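Local atomic coordinates of transcriptional regulator of the TetR/AcrR family (Thermobifida fusca YX, PDB entry 3DCF), a protein that probably binds cis-regulatory DNA through a helix-turn-helix motif and acts as a transcriptional repressor, as members of the TetR family do. Residues R107-A110 against L111-H115; V175-A178 against T179-A183; V203-I206 against T207-L210. One frame throughout, in Å; residues are numbered along the deposited sequence.

Interaction 1: residues R107-A110 against L111-H115; sequences RIHA and LLVEH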
ATOM      1  N   ARG A 107      22.295   0.503  -9.624  1.00 35.42           N
ATOM      2  CA  ARG A 107      21.883  -0.545  -8.670  1.00 35.74           C
ATOM      3  C   ARG A 107      20.471  -0.282  -8.115  1.00 35.04           C
ATOM      4  O   ARG A 107      19.674  -1.217  -8.031  1.00 34.89           O
ATOM      5  CB  ARG A 107      22.931  -0.726  -7.550  1.00 35.41           C
ATOM      6  CG  ARG A 107      24.178  -1.521  -8.017  1.00 37.82           C
ATOM      7  CD  ARG A 107      25.516  -0.979  -7.486  1.00 37.76           C
ATOM      8  NE  ARG A 107      25.773  -1.141  -6.056  1.00 40.50           N
ATOM      9  CZ  ARG A 107      26.653  -0.415  -5.341  1.00 40.27           C
ATOM     10  NH1 ARG A 107      27.366   0.589  -5.870  1.00 36.95           N
ATOM     11  NH2 ARG A 107      26.810  -0.667  -4.044  1.00 43.27           N
ATOM     12  N   ILE A 108      20.167   0.977  -7.768  1.00 34.86           N
ATOM     13  CA  ILE A 108      18.815   1.383  -7.329  1.00 35.04           C
ATOM     14  C   ILE A 108      17.796   0.962  -8.396  1.00 35.24           C
ATOM     15  O   ILE A 108      16.799   0.303  -8.072  1.00 36.30           O
ATOM     16  CB  ILE A 108      18.716   2.919  -7.051  1.00 35.19           C
ATOM     17  CG1 ILE A 108      19.297   3.270  -5.673  1.00 35.18           C
ATOM     18  CG2 ILE A 108      17.268   3.415  -7.114  1.00 34.78           C
ATOM     19  CD1 ILE A 108      18.407   2.938  -4.503  1.00 36.80           C
ATOM     20  N   HIS A 109      18.071   1.309  -9.655  1.00 34.48           N
ATOM     21  CA  HIS A 109      17.186   0.957 -10.767  1.00 33.98           C
ATOM     22  C   HIS A 109      16.997  -0.559 -10.903  1.00 34.76           C
ATOM     23  O   HIS A 109      15.847  -1.033 -11.002  1.00 35.53           O
ATOM     24  CB  HIS A 109      17.676   1.566 -12.081  1.00 33.21           C
ATOM     25  CG  HIS A 109      16.886   1.129 -13.276  1.00 34.30           C
ATOM     26  ND1 HIS A 109      15.674   1.694 -13.620  1.00 35.43           N
ATOM     27  CD2 HIS A 109      17.131   0.164 -14.200  1.00 34.37           C
ATOM     28  CE1 HIS A 109      15.207   1.099 -14.706  1.00 36.69           C
ATOM     29  NE2 HIS A 109      16.072   0.169 -15.080  1.00 35.85           N
ATOM     30  N   ALA A 110      18.111  -1.297 -10.907  1.00 34.46           N
ATOM     31  CA  ALA A 110      18.085  -2.770 -11.002  1.00 33.88           C
ATOM     32  C   ALA A 110      17.284  -3.402  -9.858  1.00 33.68           C
ATOM     33  O   ALA A 110      16.552  -4.358 -10.089  1.00 34.65           O
ATOM     34  CB  ALA A 110      19.506  -3.336 -11.018  1.00 33.55           C
ATOM     35  N   LEU A 111      17.433  -2.871  -8.642  1.00 33.02           N
ATOM     36  CA  LEU A 111      16.685  -3.349  -7.454  1.00 33.10           C
ATOM     37  C   LEU A 111      15.162  -3.174  -7.593  1.00 32.51           C
ATOM     38  O   LEU A 111      14.411  -4.072  -7.204  1.00 32.33           O
ATOM     39  CB  LEU A 111      17.168  -2.654  -6.160  1.00 33.33           C
ATOM     40  CG  LEU A 111      18.565  -2.991  -5.614  1.00 33.89           C
ATOM     41  CD1 LEU A 111      18.973  -1.977  -4.523  1.00 30.70           C
ATOM     42  CD2 LEU A 111      18.619  -4.425  -5.104  1.00 32.38           C
ATOM     43  N   LEU A 112      14.728  -2.036  -8.149  1.00 32.18           N
ATOM     44  CA  LEU A 112      13.295  -1.747  -8.368  1.00 32.32           C
ATOM     45  C   LEU A 112      12.628  -2.650  -9.418  1.00 32.71           C
ATOM     46  O   LEU A 112      11.473  -3.065  -9.238  1.00 32.11           O
ATOM     47  CB  LEU A 112      13.083  -0.267  -8.726  1.00 31.89           C
ATOM     48  CG  LEU A 112      13.347   0.727  -7.582  1.00 33.52           C
ATOM     49  CD1 LEU A 112      13.359   2.189  -8.102  1.00 31.50           C
ATOM     50  CD2 LEU A 112      12.330   0.560  -6.428  1.00 29.17           C
ATOM     51  N   VAL A 113      13.343  -2.926 -10.518  1.00 33.42           N
ATOM     52  CA  VAL A 113      12.862  -3.835 -11.589  1.00 33.00           C
ATOM     53  C   VAL A 113      12.706  -5.252 -11.020  1.00 33.18           C
ATOM     54  O   VAL A 113      11.722  -5.933 -11.297  1.00 32.90           O
ATOM     55  CB  VAL A 113      13.848  -3.909 -12.795  1.00 33.20           C
ATOM     56  CG1 VAL A 113      13.389  -4.967 -13.816  1.00 31.98           C
ATOM     57  CG2 VAL A 113      14.024  -2.536 -13.459  1.00 31.16           C
ATOM     58  N   GLU A 114      13.703  -5.675 -10.244  1.00 33.99           N
ATOM     59  CA  GLU A 114      13.705  -6.981  -9.565  1.00 34.27           C
ATOM     60  C   GLU A 114      12.582  -7.089  -8.526  1.00 33.59           C
ATOM     61  O   GLU A 114      11.886  -8.094  -8.496  1.00 32.65           O
ATOM     62  CB  GLU A 114      15.077  -7.223  -8.892  1.00 34.70           C
ATOM     63  CG  GLU A 114      15.207  -8.486  -8.026  1.00 35.77           C
ATOM     64  CD  GLU A 114      14.734  -9.745  -8.735  1.00 39.94           C
ATOM     65  OE1 GLU A 114      15.159 -10.006  -9.876  1.00 43.32           O
ATOM     66  OE2 GLU A 114      13.917 -10.468  -8.149  1.00 44.89           O
ATOM     67  N   HIS A 115      12.438  -6.054  -7.695  1.00 33.87           N
ATOM     68  CA  HIS A 115      11.424  -6.013  -6.626  1.00 34.99           C
ATOM     69  C   HIS A 115       9.992  -6.076  -7.173  1.00 35.03           C
ATOM     70  O   HIS A 115       9.187  -6.878  -6.693  1.00 34.00           O
ATOM     71  CB  HIS A 115      11.626  -4.783  -5.724  1.00 35.21           C
ATOM     72  CG  HIS A 115      10.720  -4.749  -4.533  1.00 36.40           C
ATOM     73  ND1 HIS A 115      10.845  -5.627  -3.475  1.00 37.96           N
ATOM     74  CD2 HIS A 115       9.687  -3.931  -4.222  1.00 37.63           C
ATOM     75  CE1 HIS A 115       9.917  -5.362  -2.572  1.00 39.65           C
ATOM     76  NE2 HIS A 115       9.201  -4.338  -3.001  1.00 40.13           N
TER

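Interaction 2: residues V175-A178 against T179-A183; sequences VATA and TLLGA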
ATOM      1  N   VAL A 175      12.698   8.530   3.138  1.00 34.76           N
ATOM      2  CA  VAL A 175      11.490   8.938   2.381  1.00 34.63           C
ATOM      3  C   VAL A 175      11.503   8.419   0.937  1.00 34.41           C
ATOM      4  O   VAL A 175      10.470   7.954   0.447  1.00 34.72           O
ATOM      5  CB  VAL A 175      11.297  10.483   2.354  1.00 34.86           C
ATOM      6  CG1 VAL A 175      10.064  10.890   1.481  1.00 33.28           C
ATOM      7  CG2 VAL A 175      11.166  11.024   3.772  1.00 34.36           C
ATOM      8  N   ALA A 176      12.657   8.519   0.268  1.00 33.10           N
ATOM      9  CA  ALA A 176      12.808   8.019  -1.101  1.00 32.35           C
ATOM     10  C   ALA A 176      12.590   6.514  -1.141  1.00 31.62           C
ATOM     11  O   ALA A 176      11.755   6.051  -1.899  1.00 31.72           O
ATOM     12  CB  ALA A 176      14.190   8.376  -1.688  1.00 32.01           C
ATOM     13  N   THR A 177      13.305   5.789  -0.279  1.00 30.95           N
ATOM     14  CA  THR A 177      13.252   4.311  -0.186  1.00 31.22           C
ATOM     15  C   THR A 177      11.829   3.748   0.059  1.00 31.23           C
ATOM     16  O   THR A 177      11.400   2.840  -0.668  1.00 32.45           O
ATOM     17  CB  THR A 177      14.261   3.796   0.892  1.00 31.34           C
ATOM     18  OG1 THR A 177      15.561   4.301   0.576  1.00 32.39           O
ATOM     19  CG2 THR A 177      14.301   2.251   0.992  1.00 29.41           C
ATOM     20  N   ALA A 178      11.110   4.296   1.041  1.00 30.21           N
ATOM     21  CA  ALA A 178       9.715   3.886   1.343  1.00 30.52           C
ATOM     22  C   ALA A 178       8.729   4.257   0.225  1.00 30.36           C
ATOM     23  O   ALA A 178       7.767   3.515  -0.023  1.00 30.52           O
ATOM     24  CB  ALA A 178       9.233   4.482   2.691  1.00 29.82           C
ATOM     25  N   THR A 179       8.973   5.393  -0.435  1.00 30.64           N
ATOM     26  CA  THR A 179       8.128   5.862  -1.544  1.00 30.93           C
ATOM     27  C   THR A 179       8.330   5.031  -2.818  1.00 30.91           C
ATOM     28  O   THR A 179       7.343   4.659  -3.478  1.00 31.52           O
ATOM     29  CB  THR A 179       8.368   7.373  -1.844  1.00 31.79           C
ATOM     30  OG1 THR A 179       8.033   8.157  -0.684  1.00 28.61           O
ATOM     31  CG2 THR A 179       7.531   7.850  -3.056  1.00 31.14           C
ATOM     32  N   LEU A 180       9.590   4.753  -3.158  1.00 30.49           N
ATOM     33  CA  LEU A 180       9.928   3.980  -4.370  1.00 31.02           C
ATOM     34  C   LEU A 180       9.486   2.520  -4.228  1.00 31.67           C
ATOM     35  O   LEU A 180       8.867   1.970  -5.144  1.00 31.80           O
ATOM     36  CB  LEU A 180      11.432   4.057  -4.695  1.00 31.12           C
ATOM     37  CG  LEU A 180      12.102   5.403  -5.057  1.00 31.28           C
ATOM     38  CD1 LEU A 180      13.654   5.203  -5.122  1.00 26.60           C
ATOM     39  CD2 LEU A 180      11.541   6.019  -6.348  1.00 27.80           C
ATOM     40  N   LEU A 181       9.822   1.904  -3.084  1.00 31.91           N
ATOM     41  CA  LEU A 181       9.393   0.527  -2.769  1.00 31.48           C
ATOM     42  C   LEU A 181       7.872   0.484  -2.622  1.00 31.28           C
ATOM     43  O   LEU A 181       7.244  -0.425  -3.139  1.00 31.31           O
ATOM     44  CB  LEU A 181      10.069  -0.017  -1.500  1.00 31.54           C
ATOM     45  CG  LEU A 181      11.581  -0.303  -1.533  1.00 31.94           C
ATOM     46  CD1 LEU A 181      12.061  -0.695  -0.149  1.00 29.14           C
ATOM     47  CD2 LEU A 181      11.956  -1.396  -2.576  1.00 29.31           C
ATOM     48  N   GLY A 182       7.296   1.477  -1.935  1.00 32.02           N
ATOM     49  CA  GLY A 182       5.842   1.620  -1.773  1.00 31.96           C
ATOM     50  C   GLY A 182       5.086   1.644  -3.094  1.00 32.39           C
ATOM     51  O   GLY A 182       4.033   1.006  -3.212  1.00 32.11           O
ATOM     52  N   ALA A 183       5.626   2.386  -4.073  1.00 32.64           N
ATOM     53  CA  ALA A 183       5.056   2.473  -5.439  1.00 32.65           C
ATOM     54  C   ALA A 183       5.073   1.106  -6.141  1.00 32.80           C
ATOM     55  O   ALA A 183       4.130   0.767  -6.847  1.00 32.05           O
ATOM     56  CB  ALA A 183       5.802   3.524  -6.295  1.00 31.85           C
TER

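Interaction 3: residues V203-I206 against T207-L210; sequences VEQI and TRLL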
ATOM      1  N   VAL A 203       6.106  -3.473 -15.232  1.00 38.52           N
ATOM      2  CA  VAL A 203       7.417  -3.297 -14.579  1.00 38.20           C
ATOM      3  C   VAL A 203       8.251  -2.196 -15.267  1.00 38.30           C
ATOM      4  O   VAL A 203       8.824  -1.328 -14.594  1.00 38.39           O
ATOM      5  CB  VAL A 203       8.229  -4.626 -14.535  1.00 38.46           C
ATOM      6  CG1 VAL A 203       9.669  -4.391 -14.015  1.00 35.74           C
ATOM      7  CG2 VAL A 203       7.486  -5.688 -13.681  1.00 38.00           C
ATOM      8  N   GLU A 204       8.286  -2.232 -16.599  1.00 37.87           N
ATOM      9  CA  GLU A 204       9.040  -1.263 -17.413  1.00 36.89           C
ATOM     10  C   GLU A 204       8.526   0.170 -17.218  1.00 35.75           C
ATOM     11  O   GLU A 204       9.330   1.083 -17.009  1.00 35.17           O
ATOM     12  CB  GLU A 204       8.971  -1.656 -18.903  1.00 37.66           C
ATOM     13  CG  GLU A 204       9.977  -0.965 -19.835  1.00 38.76           C
ATOM     14  CD  GLU A 204       9.657   0.483 -20.172  1.00 43.10           C
ATOM     15  OE1 GLU A 204       8.473   0.789 -20.462  1.00 46.59           O
ATOM     16  OE2 GLU A 204      10.605   1.309 -20.163  1.00 46.14           O
ATOM     17  N   GLN A 205       7.203   0.348 -17.307  1.00 34.51           N
ATOM     18  CA  GLN A 205       6.567   1.674 -17.164  1.00 33.90           C
ATOM     19  C   GLN A 205       6.681   2.275 -15.745  1.00 33.19           C
ATOM     20  O   GLN A 205       6.991   3.466 -15.604  1.00 33.16           O
ATOM     21  CB  GLN A 205       5.110   1.637 -17.639  1.00 33.97           C
ATOM     22  CG  GLN A 205       4.980   1.463 -19.144  1.00 33.25           C
ATOM     23  CD  GLN A 205       3.539   1.455 -19.657  1.00 34.06           C
ATOM     24  OE1 GLN A 205       2.605   1.924 -19.001  1.00 35.99           O
ATOM     25  NE2 GLN A 205       3.364   0.930 -20.860  1.00 35.43           N
ATOM     26  N   ILE A 206       6.451   1.444 -14.716  1.00 32.27           N
ATOM     27  CA  ILE A 206       6.603   1.847 -13.304  1.00 31.82           C
ATOM     28  C   ILE A 206       8.044   2.306 -13.039  1.00 31.97           C
ATOM     29  O   ILE A 206       8.244   3.390 -12.505  1.00 32.04           O
ATOM     30  CB  ILE A 206       6.206   0.717 -12.306  1.00 30.99           C
ATOM     31  CG1 ILE A 206       4.686   0.545 -12.276  1.00 30.12           C
ATOM     32  CG2 ILE A 206       6.689   1.025 -10.873  1.00 30.66           C
ATOM     33  CD1 ILE A 206       4.211  -0.670 -11.474  1.00 30.28           C
ATOM     34  N   THR A 207       9.024   1.489 -13.431  1.00 32.49           N
ATOM     35  CA  THR A 207      10.457   1.828 -13.235  1.00 33.30           C
ATOM     36  C   THR A 207      10.910   3.051 -14.090  1.00 33.80           C
ATOM     37  O   THR A 207      11.790   3.816 -13.671  1.00 33.93           O
ATOM     38  CB  THR A 207      11.397   0.601 -13.434  1.00 32.99           C
ATOM     39  OG1 THR A 207      11.276   0.102 -14.769  1.00 32.59           O
ATOM     40  CG2 THR A 207      11.067  -0.507 -12.424  1.00 29.04           C
ATOM     41  N   ARG A 208      10.302   3.236 -15.259  1.00 34.39           N
ATOM     42  CA  ARG A 208      10.569   4.418 -16.100  1.00 34.99           C
ATOM     43  C   ARG A 208       9.912   5.682 -15.507  1.00 35.56           C
ATOM     44  O   ARG A 208      10.469   6.782 -15.623  1.00 35.96           O
ATOM     45  CB  ARG A 208      10.101   4.185 -17.546  1.00 35.40           C
ATOM     46  CG  ARG A 208      10.472   5.315 -18.543  1.00 35.72           C
ATOM     47  CD  ARG A 208      10.573   4.785 -19.996  1.00 36.95           C
ATOM     48  NE  ARG A 208       9.326   4.168 -20.471  1.00 41.17           N
ATOM     49  CZ  ARG A 208       8.293   4.802 -21.046  1.00 43.84           C
ATOM     50  NH1 ARG A 208       8.285   6.129 -21.241  1.00 48.04           N
ATOM     51  NH2 ARG A 208       7.224   4.084 -21.418  1.00 42.51           N
ATOM     52  N   LEU A 209       8.736   5.526 -14.886  1.00 35.05           N
ATOM     53  CA  LEU A 209       8.029   6.634 -14.234  1.00 34.46           C
ATOM     54  C   LEU A 209       8.813   7.149 -13.028  1.00 34.68           C
ATOM     55  O   LEU A 209       9.085   8.347 -12.936  1.00 34.75           O
ATOM     56  CB  LEU A 209       6.616   6.209 -13.820  1.00 34.44           C
ATOM     57  CG  LEU A 209       5.666   7.268 -13.254  1.00 35.00           C
ATOM     58  CD1 LEU A 209       5.371   8.365 -14.271  1.00 33.79           C
ATOM     59  CD2 LEU A 209       4.399   6.610 -12.825  1.00 33.80           C
ATOM     60  N   LEU A 210       9.215   6.242 -12.136  1.00 35.03           N
ATOM     61  CA  LEU A 210       9.969   6.601 -10.909  1.00 34.93           C
ATOM     62  C   LEU A 210      11.360   7.219 -11.176  1.00 35.12           C
ATOM     63  O   LEU A 210      11.792   8.103 -10.439  1.00 34.55           O
ATOM     64  CB  LEU A 210      10.097   5.376  -9.976  1.00 34.28           C
ATOM     65  CG  LEU A 210       8.780   4.726  -9.474  1.00 35.15           C
ATOM     66  CD1 LEU A 210       9.039   3.369  -8.762  1.00 28.52           C
ATOM     67  CD2 LEU A 210       7.963   5.676  -8.605  1.00 29.44           C
TER

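Interaction 1: residues R107-A110 against L111-H115
Arg107 O accepts the backbone N-H of Leu111 at 2.9 Å, the shortest hydrogen bond between residues 107-110 and 111-115 and the first of four i to i+4 backbone bonds that cross from one to the other. The leucine side chain follows that bond: CG, turned beside its own backbone N, lies 3.2 Å from Arg107 O. On another side of the helix Val113 meets His109. The His109 ring is carried anti to its backbone N (chi1 174°). Val113 CG2 sits over one imidazole face, displaced toward the rim and 25° off the normal, a CH-pi contact 4.1 Å from the centroid. The nearest ring atom to Val113 CG2 is His109 NE2, at 3.8 Å. Ile108 CG2 and Leu112 CD1 touch more loosely at 4.2 Å. Tyr214 of the second subunit packs on Ile108, His109 and Leu112. Across the two segments, then, the polar bonding is done by the backbone and the side chains add only apolar and CH-pi contacts, so the charges of Arg107 and Glu114 are met outside the two segments: Arg107 bonds to the carbonyls of Ala98 and Gly102, and Glu114 forms salt bridges with Arg93 and Arg117.

Interaction 2: residues V175-A178 against T179-A183
Thr179 reaches back one helical turn to Val175, and its side chain can be followed outward atom by atom. CB lies 3.2 Å from Val175 O, with Ala176 O the next nearest oxygen. From there the side chain branches. OG1 stands beside the backbone N and anti to the carbonyl carbon (chi1 -61°), a rotation that aims the hydroxyl back along the helix, where it donates to Val175 O at 2.7 Å. The same oxygen receives the backbone N-H of Thr179 at 3.1 Å, and the two donors arrive from opposite faces of the carbonyl plane; Val175 O is thus gripped twice by one residue. Val175 CG1 and Thr179 OG1 approach to 4.0 Å as these side chains run side by side. The other branch, CG2, points anti to the backbone N, and Ile206 of the second subunit packs against this threonine.

A second side-by-side pair, Thr177 and Leu181, meets through CG2 and CD1 at 3.9 Å. Thr177 turns its methyl to the leucine while its OG1 bonds to Pro173 O, so its two branches divide apolar from polar work. Leu180 N bonds to Ala176 O at 2.8 Å, and Gly182 N bonds to Ala178 O at the same distance of 2.8 Å.

Successive i to i+4 backbone bonds are those of an alpha-helix; the Thr179 hydroxyl adds a side-chain bond to the i-4 carbonyl, as buried helix threonines commonly do, so this buried polar group is satisfied by its own backbone. Here that helix, 173-185, packs against helices 104-121, 138-164 and 199-212 and the second subunit, within the all-helical C-terminal domain of a TetR-family regulator.

Interaction 3: residues V203-I206 against T207-L210
Glu204 and Arg208 join their charged ends one turn apart on helix 199-212. Both side chains leave the backbone with CG anti to N; the glutamate then bends at chi2 (-75°) and the arginine at chi3, which brings carboxylate and guanidinium within 14° of coplanar. Glu204 OE2 uses its syn lone pair to accept the N-H of Arg208 NE at 3.1 Å, at the guanidinium edge; OE1 adds a weak bond to NE at 3.5 Å. Beyond the salt bridge, Arg208 NH1 makes a weak hydrogen bond to Asp170 O of the second subunit, and Gln205 OE1 accepts from Asp172 N there. An alanine in place of Arg208 is likely to leave the Glu204 carboxylate without its partner in charge and the weak bond to Asp170 O of the second subunit missing.

Thr207 has chi1 61°, unlike Thr179, which puts OG1 between its backbone N and carbonyl carbon. The hydroxyl then lies 2.8 Å from Val203 O and 3.1 Å from Glu204 O, and its single proton is not settled between them. Ile206 CG2 and Leu210 CD1 lie alongside at 3.9 Å. The chemistry thus divides by face: ionic pairing at the more exposed side of the helix, and on the buried side apolar packing plus a hydroxyl turned onto its own backbone.

In the fold
The three contacts lie on different helices of one C-terminal domain, and their side chains touch pairwise. Interactions 1 and 3 are nearest, with centres about 10 Å apart: Val113 CG2 meets Thr207 CG2 at 3.7 Å, and Val203 also packs on Val113. Centres of interactions 1 and 2 stand about 12 Å apart, bridged by His115 CD2 and Leu181 CD2 at 3.8 Å. Interactions 2 and 3, about 13 Å between centres, join where Ala183 CB touches Leu210 CD2 at 3.8 Å. All three reach the second subunit; Thr179 and Ile206 pack on each other across the interface, so interactions 2 and 3 meet both within and between chains.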